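Local coordinates for orotate phosphoribosyltransferase (Aeropyrum pernix, PDB 2YZK), which probably catalyses magnesium-dependent transfer of a ribosyl phosphate group from 5-phosphoribose 1-diphosphate to orotate, forming orotidine monophosphate in pyrimidine biosynthesis, at residues 109-114 with 137-142; 46-51 with 161-166; 60-65 with 80-85. One frame throughout, in Å; residues are numbered along the deposited sequence.

Contact 1 of 3, residues 109-114 with 137-142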
loop_
_atom_site.group_PDB
_atom_site.type_symbol
_atom_site.label_atom_id
_atom_site.label_comp_id
_atom_site.label_asym_id
_atom_site.label_seq_id
_atom_site.Cartn_x
_atom_site.Cartn_y
_atom_site.Cartn_z
ATOM N N VAL A 109 -3.863 10.953 14.469
ATOM C CA VAL A 109 -3.828 9.766 13.623
ATOM C C VAL A 109 -3.274 8.550 14.354
ATOM O O VAL A 109 -2.717 8.663 15.445
ATOM C CB VAL A 109 -2.946 10.004 12.377
ATOM C CG1 VAL A 109 -3.380 11.266 11.664
ATOM C CG2 VAL A 109 -1.479 10.087 12.785
ATOM N N VAL A 110 -3.440 7.387 13.738
ATOM C CA VAL A 110 -2.912 6.141 14.274
ATOM C C VAL A 110 -2.018 5.586 13.172
ATOM O O VAL A 110 -2.423 5.545 12.009
ATOM C CB VAL A 110 -4.025 5.116 14.574
ATOM C CG1 VAL A 110 -3.416 3.764 14.920
ATOM C CG2 VAL A 110 -4.882 5.607 15.734
ATOM N N VAL A 111 -0.798 5.190 13.523
ATOM C CA VAL A 111 0.114 4.631 12.532
ATOM C C VAL A 111 -0.029 3.117 12.524
ATOM O O VAL A 111 -0.259 2.501 13.567
ATOM C CB VAL A 111 1.581 4.997 12.818
ATOM C CG1 VAL A 111 1.779 6.481 12.635
ATOM C CG2 VAL A 111 1.962 4.588 14.221
ATOM N N VAL A 112 0.108 2.529 11.339
ATOM C CA VAL A 112 -0.042 1.089 11.171
ATOM C C VAL A 112 1.125 0.449 10.423
ATOM O O VAL A 112 1.578 0.959 9.393
ATOM C CB VAL A 112 -1.343 0.778 10.385
ATOM C CG1 VAL A 112 -1.482 -0.723 10.158
ATOM C CG2 VAL A 112 -2.545 1.324 11.137
ATOM N N ASP A 113 1.610 -0.672 10.947
ATOM C CA ASP A 113 2.692 -1.406 10.296
ATOM C C ASP A 113 2.362 -2.881 10.459
ATOM O O ASP A 113 1.616 -3.249 11.367
ATOM C CB ASP A 113 4.046 -1.092 10.942
ATOM C CG ASP A 113 5.213 -1.319 9.988
ATOM O OD1 ASP A 113 4.984 -1.835 8.873
ATOM O OD2 ASP A 113 6.358 -0.977 10.351
ATOM N N ASP A 114 2.893 -3.736 9.589
ATOM C CA ASP A 114 2.568 -5.142 9.725
ATOM C C ASP A 114 3.285 -5.815 10.888
ATOM O O ASP A 114 2.644 -6.468 11.708
ATOM C CB ASP A 114 2.791 -5.898 8.397
ATOM C CG ASP A 114 4.226 -5.834 7.886
ATOM O OD1 ASP A 114 5.041 -5.020 8.373
ATOM O OD2 ASP A 114 4.525 -6.615 6.955
ATOM N N GLY A 137 -0.346 9.007 19.148
ATOM C CA GLY A 137 0.056 8.381 20.397
ATOM C C GLY A 137 -0.111 6.877 20.379
ATOM O O GLY A 137 0.179 6.207 21.368
ATOM N N THR A 138 -0.578 6.347 19.254
ATOM C CA THR A 138 -0.800 4.914 19.119
ATOM C C THR A 138 -0.235 4.358 17.815
ATOM O O THR A 138 -0.391 4.963 16.751
ATOM C CB THR A 138 -2.312 4.594 19.153
ATOM O OG1 THR A 138 -2.868 5.043 20.396
ATOM C CG2 THR A 138 -2.553 3.096 18.993
ATOM N N ALA A 139 0.430 3.210 17.918
ATOM C CA ALA A 139 0.992 2.508 16.768
ATOM C C ALA A 139 0.350 1.126 16.834
ATOM O O ALA A 139 0.339 0.483 17.888
ATOM C CB ALA A 139 2.511 2.402 16.879
ATOM N N LEU A 140 -0.184 0.679 15.705
ATOM C CA LEU A 140 -0.879 -0.591 15.630
ATOM C C LEU A 140 -0.202 -1.528 14.639
ATOM O O LEU A 140 0.083 -1.139 13.512
ATOM C CB LEU A 140 -2.329 -0.316 15.212
ATOM C CG LEU A 140 -3.222 -1.473 14.776
ATOM C CD1 LEU A 140 -3.469 -2.388 15.954
ATOM C CD2 LEU A 140 -4.535 -0.915 14.227
ATOM N N VAL A 141 0.066 -2.757 15.073
ATOM C CA VAL A 141 0.694 -3.750 14.210
ATOM C C VAL A 141 0.002 -5.100 14.369
ATOM O O VAL A 141 -0.734 -5.323 15.329
ATOM C CB VAL A 141 2.205 -3.937 14.526
ATOM C CG1 VAL A 141 2.934 -2.609 14.408
ATOM C CG2 VAL A 141 2.387 -4.525 15.918
ATOM N N LEU A 142 0.234 -5.988 13.412
ATOM C CA LEU A 142 -0.347 -7.321 13.453
ATOM C C LEU A 142 0.463 -8.185 14.405
ATOM O O LEU A 142 -0.091 -8.864 15.274
ATOM C CB LEU A 142 -0.333 -7.956 12.059
ATOM C CG LEU A 142 -1.427 -7.508 11.094
ATOM C CD1 LEU A 142 -1.096 -8.008 9.693
ATOM C CD2 LEU A 142 -2.780 -8.046 11.567
HETATM O O HOH W 1 -2.821 8.029 18.147
#
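V111 and A139 face each other on neighbouring parallel strands, and here the packing is tight: CG2 of V111 stands 3.5 Å from CB of A139 and only 3.4 Å from its CA. This methyl occupies the position between the backbone N and the carbonyl carbon (chi1 -67°), which brings it over the partner strand. Alanine suits position 139, since CG2 of V111 lies unusually tight against its CA; V111 also packs on I126 and L129 of helix 120-131. Backbone bonds zip the same region together: L140 N donates to V111 O at 2.8 Å, and L140 O accepts from D113 N at 3.0 Å. On the other face V110 CG1 meets L140 CB at 4.2 Å, and the branched L140 reaches on to L48 and V51 of helix 38-58. The start of the pair is looser. Instead of a direct bond, one water bridges V109 O and G137 N, 2.8 Å from each, and G137 is partly exposed. At the far end L142 N bonds to D114 O while both chains turn. D113 and D114, predicted to bind 5-phosphoribose 1-diphosphate (PRPP), lie toward the C-terminal end of the strand, as in the PRPP-binding motif of type I phosphoribosyltransferases.

Contact 2 of 3, residues 46-51 with 161-166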
loop_
_atom_site.group_PDB
_atom_site.type_symbol
_atom_site.label_atom_id
_atom_site.label_comp_id
_atom_site.label_asym_id
_atom_site.label_seq_id
_atom_site.Cartn_x
_atom_site.Cartn_y
_atom_site.Cartn_z
ATOM N N ASP A 46 -10.099 -7.578 10.766
ATOM C CA ASP A 46 -11.044 -7.543 11.870
ATOM C C ASP A 46 -10.320 -7.484 13.208
ATOM O O ASP A 46 -10.752 -6.783 14.124
ATOM C CB ASP A 46 -11.975 -8.757 11.826
ATOM C CG ASP A 46 -12.903 -8.731 10.626
ATOM O OD1 ASP A 46 -13.324 -7.624 10.225
ATOM O OD2 ASP A 46 -13.223 -9.811 10.090
ATOM N N LEU A 47 -9.218 -8.218 13.320
ATOM C CA LEU A 47 -8.447 -8.219 14.559
ATOM C C LEU A 47 -7.768 -6.864 14.772
ATOM O O LEU A 47 -7.659 -6.391 15.900
ATOM C CB LEU A 47 -7.408 -9.346 14.533
ATOM C CG LEU A 47 -7.978 -10.769 14.633
ATOM C CD1 LEU A 47 -6.860 -11.782 14.451
ATOM C CD2 LEU A 47 -8.665 -10.956 15.984
ATOM N N LEU A 48 -7.313 -6.242 13.688
ATOM C CA LEU A 48 -6.673 -4.931 13.780
ATOM C C LEU A 48 -7.687 -3.880 14.240
ATOM O O LEU A 48 -7.373 -3.007 15.049
ATOM C CB LEU A 48 -6.081 -4.520 12.424
ATOM C CG LEU A 48 -4.765 -5.211 12.047
ATOM C CD1 LEU A 48 -4.514 -5.074 10.565
ATOM C CD2 LEU A 48 -3.620 -4.601 12.843
ATOM N N LEU A 49 -8.906 -3.967 13.717
ATOM C CA LEU A 49 -9.949 -3.017 14.084
ATOM C C LEU A 49 -10.271 -3.192 15.555
ATOM O O LEU A 49 -10.448 -2.222 16.288
ATOM C CB LEU A 49 -11.199 -3.248 13.224
ATOM C CG LEU A 49 -11.034 -2.765 11.779
ATOM C CD1 LEU A 49 -12.143 -3.296 10.890
ATOM C CD2 LEU A 49 -11.012 -1.236 11.779
ATOM N N GLU A 50 -10.320 -4.448 15.985
ATOM C CA GLU A 50 -10.608 -4.780 17.372
ATOM C C GLU A 50 -9.564 -4.223 18.344
ATOM O O GLU A 50 -9.915 -3.564 19.321
ATOM C CB GLU A 50 -10.694 -6.299 17.519
ATOM C CG GLU A 50 -10.873 -6.795 18.936
ATOM C CD GLU A 50 -11.068 -8.298 18.983
ATOM O OE1 GLU A 50 -12.095 -8.777 18.462
ATOM O OE2 GLU A 50 -10.189 -8.998 19.532
ATOM N N VAL A 51 -8.287 -4.489 18.084
ATOM C CA VAL A 51 -7.236 -4.003 18.975
ATOM C C VAL A 51 -7.018 -2.502 18.832
ATOM O O VAL A 51 -6.617 -1.835 19.790
ATOM C CB VAL A 51 -5.893 -4.748 18.742
ATOM C CG1 VAL A 51 -6.070 -6.236 19.006
ATOM C CG2 VAL A 51 -5.409 -4.518 17.339
ATOM N N VAL A 161 0.471 -1.217 20.155
ATOM C CA VAL A 161 -0.553 -2.231 20.374
ATOM C C VAL A 161 -0.416 -3.248 19.241
ATOM O O VAL A 161 -0.199 -2.873 18.088
ATOM C CB VAL A 161 -1.973 -1.623 20.345
ATOM C CG1 VAL A 161 -3.002 -2.720 20.552
ATOM C CG2 VAL A 161 -2.106 -0.557 21.433
ATOM N N SER A 162 -0.531 -4.532 19.565
ATOM C CA SER A 162 -0.397 -5.567 18.548
ATOM C C SER A 162 -1.495 -6.610 18.643
ATOM O O SER A 162 -2.039 -6.852 19.719
ATOM C CB SER A 162 0.960 -6.262 18.689
ATOM O OG SER A 162 1.069 -6.911 19.947
ATOM N N VAL A 163 -1.825 -7.219 17.510
ATOM C CA VAL A 163 -2.839 -8.262 17.493
ATOM C C VAL A 163 -2.250 -9.471 18.210
ATOM O O VAL A 163 -2.928 -10.135 19.001
ATOM C CB VAL A 163 -3.230 -8.649 16.048
ATOM C CG1 VAL A 163 -4.138 -9.870 16.060
ATOM C CG2 VAL A 163 -3.951 -7.481 15.385
ATOM N N ALA A 164 -0.978 -9.747 17.945
ATOM C CA ALA A 164 -0.310 -10.869 18.595
ATOM C C ALA A 164 1.196 -10.668 18.688
ATOM O O ALA A 164 1.774 -9.827 17.994
ATOM C CB ALA A 164 -0.610 -12.164 17.842
ATOM N N THR A 165 1.829 -11.432 19.567
ATOM C CA THR A 165 3.270 -11.360 19.714
ATOM C C THR A 165 3.829 -12.614 19.072
ATOM O O THR A 165 3.137 -13.628 18.966
ATOM C CB THR A 165 3.713 -11.332 21.189
ATOM O OG1 THR A 165 3.339 -12.560 21.824
ATOM C CG2 THR A 165 3.071 -10.152 21.919
ATOM N N LEU A 166 5.075 -12.532 18.626
ATOM C CA LEU A 166 5.738 -13.666 18.002
ATOM C C LEU A 166 5.801 -14.831 18.978
ATOM O O LEU A 166 5.554 -15.980 18.607
ATOM C CB LEU A 166 7.152 -13.260 17.572
ATOM C CG LEU A 166 8.045 -14.372 17.021
ATOM C CD1 LEU A 166 7.400 -14.993 15.791
ATOM C CD2 LEU A 166 9.417 -13.799 16.686
#
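The helical turn carrying L47, L48 and V51 lies against a chain that runs as a strand through V161 and S162 and then turns a corner at V163. CA of V163 lies 6.3 Å from the CA atoms of L47, L48 and V51 alike, and no hydrogen bond joins the segments; the helix satisfies its own backbone, V51 N bonding to L47 O. This is helix-on-sheet packing of the alpha/beta phosphoribosyltransferase fold, with helix 38-58 resting at the edge strand 159-162. V163 does most of the touching. Its CG1, anti to the backbone N (chi1 172°), meets CB of L47 at 3.6 Å. Its CG2 meets CG2 of V51 at 3.8 Å and CD2 of L48 at 3.9 Å. All three helix side chains cross that of V163 at about a right angle. A short, forked valine fits this place, since CG1 turns mainly to L47, CG2 to L48 and V51; the longer leucines reach further, L47 to L2 of helix 2-9 and L48 to L140 in the sheet. S162 points away from the helix; its side chain touches V141. Beyond it, CG1 of V161 lies 4.0 Å from CB of V51 and 3.8 Å from V51 O.

Contact 3 of 3, residues 60-65 with 80-85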
loop_
_atom_site.group_PDB
_atom_site.type_symbol
_atom_site.label_atom_id
_atom_site.label_comp_id
_atom_site.label_asym_id
_atom_site.label_seq_id
_atom_site.Cartn_x
_atom_site.Cartn_y
_atom_site.Cartn_z
ATOM N N SER A 60 -8.451 10.833 12.964
ATOM C CA SER A 60 -8.821 11.673 11.830
ATOM C C SER A 60 -8.278 11.043 10.548
ATOM O O SER A 60 -8.743 11.350 9.450
ATOM C CB SER A 60 -8.268 13.091 11.994
ATOM O OG SER A 60 -6.881 13.138 11.740
ATOM N N ALA A 61 -7.299 10.155 10.694
ATOM C CA ALA A 61 -6.706 9.476 9.549
ATOM C C ALA A 61 -5.906 8.252 9.976
ATOM O O ALA A 61 -5.457 8.162 11.114
ATOM C CB ALA A 61 -5.805 10.433 8.782
ATOM N N VAL A 62 -5.752 7.305 9.057
ATOM C CA VAL A 62 -4.966 6.109 9.320
ATOM C C VAL A 62 -3.678 6.322 8.527
ATOM O O VAL A 62 -3.728 6.661 7.348
ATOM C CB VAL A 62 -5.658 4.836 8.794
ATOM C CG1 VAL A 62 -4.830 3.619 9.170
ATOM C CG2 VAL A 62 -7.064 4.716 9.368
ATOM N N ILE A 63 -2.532 6.145 9.173
ATOM C CA ILE A 63 -1.250 6.338 8.499
ATOM C C ILE A 63 -0.486 5.024 8.409
ATOM O O ILE A 63 -0.273 4.349 9.421
ATOM C CB ILE A 63 -0.359 7.350 9.249
ATOM C CG1 ILE A 63 -1.113 8.670 9.444
ATOM C CG2 ILE A 63 0.936 7.583 8.468
ATOM C CD1 ILE A 63 -1.573 9.428 8.169
ATOM N N GLY A 64 -0.065 4.667 7.201
ATOM C CA GLY A 64 0.684 3.433 7.041
ATOM C C GLY A 64 2.183 3.665 6.971
ATOM O O GLY A 64 2.628 4.703 6.493
ATOM N N VAL A 65 2.962 2.717 7.484
ATOM C CA VAL A 65 4.421 2.804 7.416
ATOM C C VAL A 65 4.739 2.088 6.098
ATOM O O VAL A 65 4.624 0.866 6.000
ATOM C CB VAL A 65 5.103 2.074 8.599
ATOM C CG1 VAL A 65 6.619 2.174 8.469
ATOM C CG2 VAL A 65 4.645 2.681 9.915
ATOM N N LEU A 80 -13.098 2.054 7.379
ATOM C CA LEU A 80 -13.557 3.097 8.289
ATOM C C LEU A 80 -13.987 4.381 7.584
ATOM O O LEU A 80 -14.384 5.348 8.239
ATOM C CB LEU A 80 -12.450 3.408 9.306
ATOM C CG LEU A 80 -12.014 2.224 10.179
ATOM C CD1 LEU A 80 -10.775 2.591 10.988
ATOM C CD2 LEU A 80 -13.159 1.828 11.090
ATOM N N SER A 81 -13.923 4.386 6.256
ATOM C CA SER A 81 -14.290 5.565 5.478
ATOM C C SER A 81 -13.497 6.766 5.984
ATOM O O SER A 81 -14.030 7.864 6.125
ATOM C CB SER A 81 -15.792 5.849 5.603
ATOM O OG SER A 81 -16.556 4.763 5.112
ATOM N N LYS A 82 -12.215 6.539 6.256
ATOM C CA LYS A 82 -11.331 7.583 6.761
ATOM C C LYS A 82 -10.199 7.916 5.802
ATOM O O LYS A 82 -9.864 7.128 4.922
ATOM C CB LYS A 82 -10.706 7.149 8.087
ATOM C CG LYS A 82 -11.653 7.130 9.261
ATOM C CD LYS A 82 -10.949 6.594 10.497
ATOM C CE LYS A 82 -11.858 6.613 11.717
ATOM N NZ LYS A 82 -12.252 7.990 12.099
ATOM N N PRO A 83 -9.605 9.109 5.963
ATOM C CA PRO A 83 -8.492 9.573 5.134
ATOM C C PRO A 83 -7.295 8.645 5.345
ATOM O O PRO A 83 -7.127 8.068 6.424
ATOM C CB PRO A 83 -8.207 10.968 5.686
ATOM C CG PRO A 83 -9.528 11.420 6.184
ATOM C CD PRO A 83 -10.089 10.188 6.844
ATOM N N LEU A 84 -6.475 8.494 4.310
ATOM C CA LEU A 84 -5.287 7.663 4.402
ATOM C C LEU A 84 -4.056 8.515 4.142
ATOM O O LEU A 84 -4.095 9.482 3.382
ATOM C CB LEU A 84 -5.326 6.524 3.371
ATOM C CG LEU A 84 -4.011 5.750 3.209
ATOM C CD1 LEU A 84 -3.744 4.898 4.460
ATOM C CD2 LEU A 84 -4.084 4.865 1.962
ATOM N N GLY A 85 -2.966 8.152 4.799
ATOM C CA GLY A 85 -1.708 8.840 4.597
ATOM C C GLY A 85 -0.646 7.789 4.835
ATOM O O GLY A 85 -0.949 6.708 5.350
#
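I63 lies over G85: its CD1 sits 3.6 Å from CA of G85, and its CG2 comes within 3.7 Å of G85 O. With CG1 anti to the carbonyl carbon (chi1 -55°) and the second torsion at -61°, CD1 bends across the neighbouring backbone instead of extending from its own strand. Glycine suits the spot, because a CB on G85 would run into that methyl. An alanine in place of I63 would probably leave the backbone of G85 uncovered on this side and open a gap toward V100 and P104. On the opposite face L84 lays CD1 3.4 Å from V62 O, and both L84 and V62 pack on A73 of helix 70-80. That helix links the two strands in a beta-alpha-beta crossover; it closes with a Schellman motif, S81 being the first residue to leave it, and the chain then joins 61-65 in parallel. V62 uses both backbone groups: its N bonds to P83 O at 3.1 Å, and its O receives G85 N at 3.0 Å. G64 N then donates to G85 O at 2.9 Å. P83 has no N-H to donate but offers its O, and its ring packs with CD 3.2 Å from S60 O and CB 4.0 Å from CB of A61. K82 extends its NZ to S59 O, while its own carbonyl O accepts a hydrogen bond from the hydroxyl of Y41 of the second subunit.

Contacts 1 and 3 are buried strand pairings in one five-stranded parallel sheet, and strands 61-65 and 108-113 lie side by side in it, with V112 N bonded to I63 O. Contact 2 lies nearer the surface and reaches the same sheet from its far edge, where V161 N probably bonds to A139 O. The chemistry follows the place: contacts 1 and 3 rely on backbone hydrogen bonds as well as apolar packing, contact 2 on apolar packing without any hydrogen bond between its segments. L140 CD1 against V51 CG2 joins contacts 1 and 2 under helix 38-58. Only contact 3 touches the second subunit, whereas contact 1 holds the predicted substrate-binding aspartates.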